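Local coordinates for hypothetical protein TM1553 (Thermotoga maritima, PDB 1VRM), which probably transfers the FMN part of FAD onto target proteins, as flavin transferases of the ApbE family do, at residues T43-I48 with I177-F181; S29-S35 with A185-A191. One frame throughout, in Å; residues are numbered along the deposited sequence. Where two conformers were deposited one is given.

Contact 1: T43-I48 with I177-F181; sequences TIAEAI and IALSF
The side chains of I44 and F181 pass alongside one another, pointing opposite ways, where helix 41-58 meets helix 166-181. CG1 of I44 comes within 3.8 Å of F181 CB and also touches CG of the ring, while I44 CD1 rests by that same CB. The other branch of I44 does separate work: chi1 of -57° sets CG1 beside the backbone N and leaves CG2 anti to it, turned to A178, where that methyl sits 3.6 Å from the A178 CA. CA of I44 lies over one face of the F181 ring. The far end of the ring reaches A47, whose CB is 3.7 Å from F181 CE2. T43, at the exposed rim, puts its CG2 4.0 Å from F181 CE1, its side chain roughly at right angles to that of F181. One turn further on, I177 CG2 fits between A47 CB, at 3.9 Å, and I48 CG1, and it also meets the edge of the F181 ring within its own helix. I48 CD1 reaches over to A178 CB.

Cut back to an alanine, I44 would lose both branches, which is likely to open a gap beside A178 and leave F181 freer to shift. The short helical segments run in roughly opposite directions, at 145°, with axes 9.5 Å apart. Beneath them lies the sheet: I44 also packs on V34, and I48 packs on I32. A178 also touches I198 in a loop.

No hydrogen bond or salt bridge spans the two segments. The fit therefore rests on apolar shape, with small alanines giving larger neighbours a close approach, and it joins two helices that pack on one face of the antiparallel sheet.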
ATOM      1  N   THR A  43      -1.065 -24.825  -8.647  1.00  3.15           N
ATOM      2  CA  THR A  43      -2.429 -24.680  -8.115  1.00  3.74           C
ATOM      3  C   THR A  43      -2.482 -23.571  -7.040  1.00  4.77           C
ATOM      4  O   THR A  43      -3.325 -22.685  -7.078  1.00  6.58           O
ATOM      5  CB  THR A  43      -2.973 -25.988  -7.509  1.00  5.66           C
ATOM      6  OG1 THR A  43      -3.082 -26.997  -8.535  1.00  5.54           O
ATOM      7  CG2 THR A  43      -4.347 -25.802  -6.839  1.00  7.87           C
ATOM      8  N   ILE A  44      -1.566 -23.637  -6.079  1.00  4.35           N
ATOM      9  CA  ILE A  44      -1.500 -22.584  -5.054  1.00  6.89           C
ATOM     10  C   ILE A  44      -1.275 -21.213  -5.702  1.00  3.96           C
ATOM     11  O   ILE A  44      -1.988 -20.249  -5.429  1.00  4.34           O
ATOM     12  CB  ILE A  44      -0.379 -22.857  -4.033  1.00  5.50           C
ATOM     13  CG1 ILE A  44      -0.587 -24.241  -3.378  1.00  8.80           C
ATOM     14  CG2 ILE A  44      -0.272 -21.706  -3.033  1.00  6.57           C
ATOM     15  CD1 ILE A  44       0.465 -24.696  -2.427  1.00  9.09           C
ATOM     16  N   ALA A  45      -0.322 -21.080  -6.621  1.00  3.80           N
ATOM     17  CA  ALA A  45      -0.081 -19.819  -7.299  1.00  3.30           C
ATOM     18  C   ALA A  45      -1.290 -19.304  -8.081  1.00  4.78           C
ATOM     19  O   ALA A  45      -1.575 -18.110  -8.105  1.00  7.32           O
ATOM     20  CB  ALA A  45       1.145 -19.933  -8.181  1.00  6.03           C
ATOM     21  N   GLU A  46      -1.963 -20.197  -8.806  1.00  4.52           N
ATOM     22  CA  GLU A  46      -3.165 -19.814  -9.564  1.00  5.71           C
ATOM     23  C   GLU A  46      -4.247 -19.253  -8.623  1.00  5.66           C
ATOM     24  O   GLU A  46      -4.850 -18.225  -8.938  1.00  6.17           O
ATOM     25  CB  GLU A  46      -3.724 -21.003 -10.337  1.00  6.51           C
ATOM     26  CG  GLU A  46      -5.097 -20.772 -11.035  1.00  9.77           C
ATOM     27  CD  GLU A  46      -5.193 -19.597 -12.021  1.00 19.52           C
ATOM     28  OE1 GLU A  46      -4.175 -19.280 -12.703  1.00 12.47           O
ATOM     29  OE2 GLU A  46      -6.344 -19.029 -12.163  1.00 16.76           O
ATOM     30  N   ALA A  47      -4.464 -19.923  -7.514  1.00  3.80           N
ATOM     31  CA  ALA A  47      -5.433 -19.474  -6.483  1.00  3.46           C
ATOM     32  C   ALA A  47      -5.085 -18.077  -6.004  1.00  4.74           C
ATOM     33  O   ALA A  47      -5.965 -17.220  -5.851  1.00  6.15           O
ATOM     34  CB  ALA A  47      -5.432 -20.380  -5.325  1.00  4.96           C
ATOM     35  N   ILE A  48      -3.811 -17.885  -5.723  1.00  5.64           N
ATOM     36  CA  ILE A  48      -3.326 -16.590  -5.236  1.00  4.78           C
ATOM     37  C   ILE A  48      -3.535 -15.486  -6.285  1.00  4.84           C
ATOM     38  O   ILE A  48      -4.068 -14.415  -6.004  1.00  4.59           O
ATOM     39  CB  ILE A  48      -1.847 -16.674  -4.846  1.00  3.35           C
ATOM     40  CG1 ILE A  48      -1.672 -17.452  -3.563  1.00  4.56           C
ATOM     41  CG2 ILE A  48      -1.278 -15.258  -4.720  1.00  5.74           C
ATOM     42  CD1 ILE A  48      -0.264 -17.798  -3.229  1.00  6.44           C
ATOM     43  N   ILE A 177      -3.895 -17.915   1.801  1.00  4.46           N
ATOM     44  CA  ILE A 177      -4.331 -18.882   0.766  1.00  6.47           C
ATOM     45  C   ILE A 177      -3.308 -20.011   0.649  1.00  5.66           C
ATOM     46  O   ILE A 177      -3.650 -21.198   0.710  1.00  6.10           O
ATOM     47  CB  ILE A 177      -4.596 -18.186  -0.606  1.00  4.98           C
ATOM     48  CG1 ILE A 177      -5.819 -17.283  -0.499  1.00  5.44           C
ATOM     49  CG2 ILE A 177      -4.724 -19.202  -1.718  1.00  6.01           C
ATOM     50  CD1 ILE A 177      -5.975 -16.302  -1.591  1.00  7.87           C
ATOM     51  N   ALA A 178      -2.031 -19.653   0.529  1.00  6.26           N
ATOM     52  CA  ALA A 178      -0.990 -20.658   0.361  1.00  3.84           C
ATOM     53  C   ALA A 178      -0.985 -21.621   1.537  1.00  4.11           C
ATOM     54  O   ALA A 178      -0.907 -22.851   1.373  1.00  5.80           O
ATOM     55  CB  ALA A 178       0.344 -19.976   0.216  1.00  6.06           C
ATOM     56  N   LEU A 179      -1.018 -21.036   2.745  1.00  4.99           N
ATOM     57  CA  LEU A 179      -0.949 -21.860   3.984  1.00  4.76           C
ATOM     58  C   LEU A 179      -2.192 -22.685   4.231  1.00  9.17           C
ATOM     59  O   LEU A 179      -2.150 -23.693   4.939  1.00  8.69           O
ATOM     60  CB  LEU A 179      -0.589 -21.006   5.182  1.00  5.70           C
ATOM     61  CG  LEU A 179       0.743 -20.273   5.070  1.00  8.49           C
ATOM     62  CD1 LEU A 179       0.987 -19.414   6.263  1.00 10.87           C
ATOM     63  CD2 LEU A 179       1.902 -21.229   4.850  1.00  8.71           C
ATOM     64  N   SER A 180      -3.293 -22.248   3.674  1.00  6.10           N
ATOM     65  CA  SER A 180      -4.561 -23.018   3.718  1.00  6.53           C
ATOM     66  C   SER A 180      -4.462 -24.287   2.848  1.00 10.67           C
ATOM     67  O   SER A 180      -5.001 -25.342   3.179  1.00 12.55           O
ATOM     68  CB  SER A 180      -5.735 -22.162   3.221  0.34  9.09           C
ATOM     69  OG  SER A 180      -6.119 -21.156   4.146  0.34  5.10           O
ATOM     70  N   PHE A 181      -3.764 -24.195   1.718  1.00  8.70           N
ATOM     71  CA  PHE A 181      -3.458 -25.372   0.903  1.00  6.68           C
ATOM     72  C   PHE A 181      -2.480 -26.294   1.579  1.00  6.39           C
ATOM     73  O   PHE A 181      -2.608 -27.516   1.531  1.00 10.22           O
ATOM     74  CB  PHE A 181      -2.869 -24.994  -0.461  1.00  6.38           C
ATOM     75  CG  PHE A 181      -3.900 -24.587  -1.454  1.00  7.21           C
ATOM     76  CD1 PHE A 181      -4.647 -25.551  -2.141  1.00  6.95           C
ATOM     77  CD2 PHE A 181      -4.124 -23.249  -1.749  1.00  9.55           C
ATOM     78  CE1 PHE A 181      -5.597 -25.191  -3.085  1.00 11.16           C
ATOM     79  CE2 PHE A 181      -5.065 -22.898  -2.704  1.00 10.98           C
ATOM     80  CZ  PHE A 181      -5.800 -23.867  -3.351  1.00 11.90           C
TER

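Contact 2: S29-S35 with A185-A191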
ATOM      1  N   SER A  29       2.907  -4.986 -11.231  1.00  8.32           N
ATOM      2  CA  SER A  29       3.331  -6.327 -11.561  1.00 10.17           C
ATOM      3  C   SER A  29       3.359  -7.123 -10.256  1.00  8.37           C
ATOM      4  O   SER A  29       3.669  -6.571  -9.191  1.00 10.09           O
ATOM      5  CB  SER A  29       4.700  -6.328 -12.243  1.00 15.21           C
ATOM      6  OG  SER A  29       5.585  -5.592 -11.461  1.00 21.68           O
ATOM      7  N   VAL A  30       3.034  -8.411 -10.348  1.00  7.25           N
ATOM      8  CA  VAL A  30       3.026  -9.332  -9.220  1.00  8.15           C
ATOM      9  C   VAL A  30       3.871 -10.549  -9.539  1.00  7.63           C
ATOM     10  O   VAL A  30       4.020 -10.917 -10.709  1.00  7.15           O
ATOM     11  CB  VAL A  30       1.600  -9.737  -8.789  1.00  8.52           C
ATOM     12  CG1 VAL A  30       0.762  -8.502  -8.478  1.00  7.51           C
ATOM     13  CG2 VAL A  30       0.906 -10.554  -9.835  1.00 11.52           C
ATOM     14  N   ARG A  31       4.424 -11.164  -8.501  1.00  7.05           N
ATOM     15  CA  ARG A  31       5.257 -12.340  -8.618  1.00  5.41           C
ATOM     16  C   ARG A  31       4.896 -13.256  -7.466  1.00  6.44           C
ATOM     17  O   ARG A  31       4.831 -12.823  -6.291  1.00  9.24           O
ATOM     18  CB  ARG A  31       6.710 -11.924  -8.604  1.00  9.61           C
ATOM     19  CG  ARG A  31       7.708 -13.010  -8.667  1.00 14.55           C
ATOM     20  CD  ARG A  31       9.033 -12.291  -8.605  1.00 18.35           C
ATOM     21  NE  ARG A  31      10.103 -13.217  -8.766  1.00 19.09           N
ATOM     22  CZ  ARG A  31      11.345 -12.977  -8.410  1.00 23.63           C
ATOM     23  NH1 ARG A  31      11.667 -11.826  -7.829  1.00 24.92           N
ATOM     24  NH2 ARG A  31      12.252 -13.919  -8.621  1.00 28.15           N
ATOM     25  N   ILE A  32       4.620 -14.501  -7.770  1.00  4.68           N
ATOM     26  CA  ILE A  32       4.189 -15.442  -6.770  1.00  3.34           C
ATOM     27  C   ILE A  32       5.197 -16.600  -6.819  1.00  7.80           C
ATOM     28  O   ILE A  32       5.376 -17.183  -7.870  1.00  8.43           O
ATOM     29  CB  ILE A  32       2.785 -15.946  -7.100  1.00  5.04           C
ATOM     30  CG1 ILE A  32       1.736 -14.813  -7.136  1.00  6.20           C
ATOM     31  CG2 ILE A  32       2.354 -17.034  -6.111  1.00  9.31           C
ATOM     32  CD1 ILE A  32       0.569 -15.108  -8.042  1.00 11.01           C
ATOM     33  N   VAL A  33       5.866 -16.904  -5.720  1.00  5.08           N
ATOM     34  CA  VAL A  33       6.948 -17.899  -5.716  1.00  4.89           C
ATOM     35  C   VAL A  33       6.616 -18.841  -4.575  1.00  6.69           C
ATOM     36  O   VAL A  33       6.497 -18.430  -3.417  1.00  5.00           O
ATOM     37  CB  VAL A  33       8.295 -17.273  -5.496  1.00  6.43           C
ATOM     38  CG1 VAL A  33       9.344 -18.323  -5.244  1.00  8.21           C
ATOM     39  CG2 VAL A  33       8.638 -16.364  -6.659  1.00  7.09           C
ATOM     40  N   VAL A  34       6.384 -20.102  -4.925  1.00  4.72           N
ATOM     41  CA  VAL A  34       5.807 -21.064  -3.990  1.00  4.52           C
ATOM     42  C   VAL A  34       6.433 -22.427  -4.165  1.00  6.33           C
ATOM     43  O   VAL A  34       6.679 -22.885  -5.271  1.00  5.00           O
ATOM     44  CB  VAL A  34       4.245 -21.048  -3.986  0.50  7.31           C
ATOM     45  CG1 VAL A  34       3.667 -21.536  -5.282  0.50  9.08           C
ATOM     46  CG2 VAL A  34       3.716 -21.782  -2.763  0.50 10.44           C
ATOM     47  N   SER A  35       6.656 -23.077  -3.018  1.00  5.68           N
ATOM     48  CA  SER A  35       7.063 -24.491  -2.973  1.00  7.53           C
ATOM     49  C   SER A  35       6.125 -25.247  -2.055  1.00  8.58           C
ATOM     50  O   SER A  35       5.796 -24.771  -0.989  1.00  7.19           O
ATOM     51  CB  SER A  35       8.492 -24.615  -2.494  1.00 10.73           C
ATOM     52  OG  SER A  35       8.880 -25.988  -2.299  1.00 11.01           O
ATOM     53  N   ALA A 185       3.895 -24.842   3.284  1.00  6.07           N
ATOM     54  CA  ALA A 185       4.380 -24.202   2.087  1.00  6.26           C
ATOM     55  C   ALA A 185       5.393 -23.120   2.412  1.00  6.45           C
ATOM     56  O   ALA A 185       5.388 -22.514   3.486  1.00  7.33           O
ATOM     57  CB  ALA A 185       3.242 -23.643   1.285  1.00  6.60           C
ATOM     58  N   THR A 186       6.266 -22.864   1.448  1.00  5.67           N
ATOM     59  CA  THR A 186       7.259 -21.838   1.552  1.00  6.23           C
ATOM     60  C   THR A 186       7.257 -20.978   0.267  1.00  4.80           C
ATOM     61  O   THR A 186       6.644 -21.351  -0.737  1.00  5.20           O
ATOM     62  CB  THR A 186       8.661 -22.384   1.853  1.00  6.69           C
ATOM     63  OG1 THR A 186       9.167 -23.102   0.738  1.00  8.27           O
ATOM     64  CG2 THR A 186       8.623 -23.311   3.124  1.00 10.39           C
ATOM     65  N   GLY A 187       7.948 -19.843   0.340  1.00  5.88           N
ATOM     66  CA  GLY A 187       7.994 -18.885  -0.762  1.00  5.46           C
ATOM     67  C   GLY A 187       7.613 -17.478  -0.315  1.00  4.02           C
ATOM     68  O   GLY A 187       7.737 -17.100   0.865  1.00  4.24           O
ATOM     69  N   PHE A 188       7.233 -16.678  -1.303  1.00  3.74           N
ATOM     70  CA  PHE A 188       6.910 -15.279  -1.070  1.00  3.15           C
ATOM     71  C   PHE A 188       5.985 -14.798  -2.167  1.00  5.33           C
ATOM     72  O   PHE A 188       5.870 -15.433  -3.232  1.00  5.24           O
ATOM     73  CB  PHE A 188       8.163 -14.405  -1.004  1.00  6.16           C
ATOM     74  CG  PHE A 188       8.902 -14.318  -2.293  1.00  6.31           C
ATOM     75  CD1 PHE A 188       8.562 -13.320  -3.218  1.00  7.66           C
ATOM     76  CD2 PHE A 188       9.955 -15.183  -2.562  1.00 10.29           C
ATOM     77  CE1 PHE A 188       9.220 -13.243  -4.413  1.00  8.75           C
ATOM     78  CE2 PHE A 188      10.639 -15.097  -3.744  1.00  8.85           C
ATOM     79  CZ  PHE A 188      10.250 -14.115  -4.663  1.00  7.16           C
ATOM     80  N   VAL A 189       5.283 -13.721  -1.872  1.00  4.47           N
ATOM     81  CA  VAL A 189       4.509 -13.030  -2.881  1.00  4.94           C
ATOM     82  C   VAL A 189       4.939 -11.579  -2.919  1.00  7.31           C
ATOM     83  O   VAL A 189       5.203 -11.002  -1.858  1.00  5.89           O
ATOM     84  CB  VAL A 189       3.022 -13.081  -2.589  0.50  6.86           C
ATOM     85  CG1 VAL A 189       2.217 -12.487  -3.746  0.50  4.58           C
ATOM     86  CG2 VAL A 189       2.570 -14.516  -2.295  0.50  6.19           C
ATOM     87  N   GLU A 190       4.963 -11.005  -4.107  1.00  8.13           N
ATOM     88  CA  GLU A 190       5.432  -9.631  -4.308  1.00  7.17           C
ATOM     89  C   GLU A 190       4.405  -8.929  -5.179  1.00  9.80           C
ATOM     90  O   GLU A 190       3.853  -9.529  -6.108  1.00 10.27           O
ATOM     91  CB  GLU A 190       6.781  -9.663  -5.003  0.50 10.49           C
ATOM     92  CG  GLU A 190       7.456  -8.352  -5.145  0.50 12.37           C
ATOM     93  CD  GLU A 190       8.836  -8.495  -5.782  0.50 13.50           C
ATOM     94  OE1 GLU A 190       9.277  -9.645  -6.006  0.50 25.15           O
ATOM     95  OE2 GLU A 190       9.465  -7.449  -6.062  0.50 31.54           O
ATOM     96  N   ALA A 191       4.160  -7.665  -4.857  1.00  6.67           N
ATOM     97  CA  ALA A 191       3.323  -6.807  -5.697  1.00  7.13           C
ATOM     98  C   ALA A 191       3.941  -5.442  -5.652  1.00  8.32           C
ATOM     99  O   ALA A 191       4.058  -4.841  -4.589  1.00  7.58           O
ATOM    100  CB  ALA A 191       1.901  -6.803  -5.224  1.00  7.09           C
TER
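R31 runs out over the E190 and F188 side chains of the antiparallel partner strand. Its CB leaves the strand on the face that also carries V33, F188 and E190, and CG lies anti to the backbone N (chi1 178°), so the extended chain stands away from the sheet. CD passes 3.7 Å from E190 OE1. NE turns to E20 of the neighbouring strand, its salt-bridge partner. CZ lies 4.1 Å from F188 CZ, which sits over the centre of the guanidinium face; the two planes are perpendicular, with the ring presenting its edge. At the tip, the salt bridge from NH1 to E190 OE1 is long, at 3.7 Å, and E190 was modelled in two conformers.

Further along, V33 CB lies over one face of the F188 ring as a CH-pi contact, 3.9 Å from its centroid, and W207 meets that ring edge-to-face. Below these side chains, R31 pairs with E190, V33 with F188 and S35 with T186, two backbone hydrogen bonds each. At G187 any CB would run into V33 O. On the opposite face, V30 meets A191, I32 and V189 pack on helix 41-58, and V189 and A191 on helix 166-181.

The sheet thus has two chemistries: an apolar face under the helices, and another where an aromatic edge braces the arginine, whose charge is probably balanced by the carboxylates of E20 and, more loosely, E190.

From the N terminus, strand 28-35 comes first and gives contact 2 its first half; the chain then turns into helix 41-58, which supplies the first half of contact 1. An excursion with far more helix than strand follows: 128 residues separate 43-48 from 177-181, near the end of helix 166-181, where contact 1 closes, and strand 186-191 closes contact 2 soon after. The loops are thus nested, the smaller within the larger, without crossing. The two centres are about 10 Å apart and meet directly: I48 CG2 lies 3.8 Å from I32 CD1, and L179 packs by A185. Together they join adjacent strands of the sheet to the helix pair resting on them.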